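Aminoglycoside 6-adenylyltransferase (PDB 2PBE) mediates streptomycin resistance by transferring a nucleotidyl group from ATP or GTP to the 6-hydroxyl of streptomycin, and adenylates streptidine likewise. Local coordinates at residues A[74-79]-A[89-94]. Sequence-based numbering, arbitrary orientation.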
# COMPACT_ATOMS: atom_id res chain seq x y z
N GLN A 74 10.30 13.31 24.72
CA GLN A 74 11.26 14.40 24.59
C GLN A 74 10.96 15.19 23.32
O GLN A 74 10.67 14.60 22.26
CB GLN A 74 12.70 13.86 24.56
CG GLN A 74 13.78 14.94 24.38
CD GLN A 74 15.20 14.39 24.47
OE1 GLN A 74 15.60 13.82 25.50
NE2 GLN A 74 15.97 14.54 23.39
N LYS A 75 10.98 16.52 23.42
CA LYS A 75 10.76 17.38 22.26
C LYS A 75 12.06 18.18 22.12
O LYS A 75 12.22 19.25 22.71
CB LYS A 75 9.55 18.30 22.49
CG LYS A 75 8.24 17.54 22.64
CD LYS A 75 7.02 18.44 22.69
CE LYS A 75 6.82 19.10 24.04
NZ LYS A 75 5.75 20.15 24.00
N PRO A 76 13.02 17.64 21.33
CA PRO A 76 14.34 18.23 21.07
C PRO A 76 14.41 19.67 20.59
O PRO A 76 15.42 20.35 20.83
CB PRO A 76 14.93 17.27 20.04
CG PRO A 76 14.31 15.98 20.38
CD PRO A 76 12.88 16.39 20.57
N GLU A 77 13.38 20.15 19.91
CA GLU A 77 13.41 21.52 19.43
C GLU A 77 12.58 22.45 20.29
O GLU A 77 12.29 23.58 19.90
CB GLU A 77 12.96 21.56 17.97
CG GLU A 77 13.92 20.83 17.00
CD GLU A 77 13.91 19.30 17.17
OE1 GLU A 77 12.80 18.72 17.26
OE2 GLU A 77 15.00 18.68 17.20
N ASP A 78 12.19 21.97 21.47
CA ASP A 78 11.39 22.77 22.38
C ASP A 78 11.94 22.66 23.79
O ASP A 78 11.19 22.53 24.75
CB ASP A 78 9.93 22.32 22.34
CG ASP A 78 9.00 23.29 23.06
OD1 ASP A 78 9.21 24.52 22.96
OD2 ASP A 78 8.06 22.82 23.73
N MSE A 79 13.26 22.73 23.92
CA MSE A 79 13.87 22.65 25.23
C MSE A 79 14.68 23.90 25.52
O MSE A 79 15.24 24.52 24.60
CB MSE A 79 14.75 21.42 25.31
CG MSE A 79 14.02 20.15 24.92
SE MSE A 79 15.03 18.54 25.26
CE MSE A 79 16.39 18.70 23.89
N TRP A 89 12.26 22.00 11.53
CA TRP A 89 11.65 20.75 11.93
C TRP A 89 11.23 20.87 13.37
O TRP A 89 11.58 21.83 14.08
CB TRP A 89 12.63 19.59 11.88
CG TRP A 89 13.24 19.15 10.57
CD1 TRP A 89 14.00 18.02 10.42
CD2 TRP A 89 13.24 19.80 9.30
NE1 TRP A 89 14.48 17.92 9.15
CE2 TRP A 89 14.04 19.00 8.42
CE3 TRP A 89 12.66 20.98 8.79
CZ2 TRP A 89 14.28 19.33 7.07
CZ3 TRP A 89 12.89 21.33 7.44
CH2 TRP A 89 13.70 20.50 6.59
N PHE A 90 10.50 19.85 13.80
CA PHE A 90 10.04 19.73 15.16
C PHE A 90 9.80 18.24 15.28
O PHE A 90 9.06 17.65 14.48
CB PHE A 90 8.74 20.50 15.38
CG PHE A 90 8.50 20.84 16.82
CD1 PHE A 90 9.22 21.87 17.44
CD2 PHE A 90 7.57 20.10 17.58
CE1 PHE A 90 9.02 22.17 18.82
CE2 PHE A 90 7.36 20.39 18.96
CZ PHE A 90 8.09 21.43 19.58
N SER A 91 10.42 17.61 16.26
CA SER A 91 10.25 16.19 16.41
C SER A 91 9.85 15.81 17.82
O SER A 91 9.79 16.64 18.71
CB SER A 91 11.54 15.49 16.04
OG SER A 91 12.60 16.02 16.80
N TYR A 92 9.57 14.52 18.01
CA TYR A 92 9.16 13.98 19.28
C TYR A 92 9.85 12.65 19.44
O TYR A 92 9.97 11.90 18.47
CB TYR A 92 7.65 13.75 19.29
CG TYR A 92 6.81 14.96 18.97
CD1 TYR A 92 6.30 15.78 20.01
CD2 TYR A 92 6.52 15.31 17.62
CE1 TYR A 92 5.50 16.93 19.72
CE2 TYR A 92 5.73 16.47 17.31
CZ TYR A 92 5.22 17.26 18.37
OH TYR A 92 4.45 18.37 18.11
N ILE A 93 10.34 12.34 20.63
CA ILE A 93 10.94 11.03 20.84
C ILE A 93 10.05 10.47 21.92
O ILE A 93 9.97 11.05 23.02
CB ILE A 93 12.42 11.08 21.33
CG1 ILE A 93 13.35 11.49 20.19
CG2 ILE A 93 12.87 9.70 21.81
CD1 ILE A 93 13.22 12.90 19.74
N ILE A 94 9.35 9.39 21.62
CA ILE A 94 8.44 8.79 22.58
C ILE A 94 8.85 7.37 22.96
O ILE A 94 9.26 6.58 22.11
CB ILE A 94 6.99 8.74 22.01
CG1 ILE A 94 6.57 10.14 21.55
CG2 ILE A 94 6.01 8.26 23.08
CD1 ILE A 94 5.28 10.15 20.75
O HOH W 1 10.64 19.22 19.37
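Gln74 and Ile93 form an antiparallel hydrogen-bonded pair, Gln74 N giving to Ile93 O and Ile93 N to Gln74 O at 2.8 Å each, and beyond it the 74-79 chain leaves the sheet in a type I turn from Lys75 to Asp78, closed by the Asp78 N to Lys75 O bond. At the next hydrogen-bonded position of this register Pro76 would face Ser91, but proline has no N-H to give, and the carboxylate of Glu77 meets Ser91 instead: its OE1 accepts from Ser91 N at 2.8 Å, nearly along the C-O axis, and from Ser91 OG at 2.7 Å, on the syn side and 15° out of the carboxylate plane. A bend at chi2 (70°) brings the carboxylate to Ser91. Water 1 bridges the two backbones, accepting from Glu77 N and donating to Ser91 O, and sits 3.2 Å above the Phe90 ring plane, over the ring centre. The Phe90 ring reaches the turn, with CG anti to its backbone N (chi1 -158°); CD1 meets Glu77 CB, and CZ lies 3.4 Å from Asp78 CB. Two residues along the strand from Phe90, the aliphatic part of Lys75 runs beside Tyr92, pointing the same way, with CD 3.7 Å from Tyr92 CE1. The Lys75 ammonium forms a salt bridge with Asp61 and, within the turn, one with Asp78 OD2 at 3.5 Å from NZ. Beside the Ser91 hydroxyl, Pro76 CG makes an apolar contact with Ile93 CD1. Strand 70-74 is the outermost at this end of the sheet; strand 90-96 pairs on its other flank with 101-108. Two donors converging on one oxygen would be expected to favour an ionised Glu77. A side chain and a water thus carry the contact on past the Gln74-Ile93 pair.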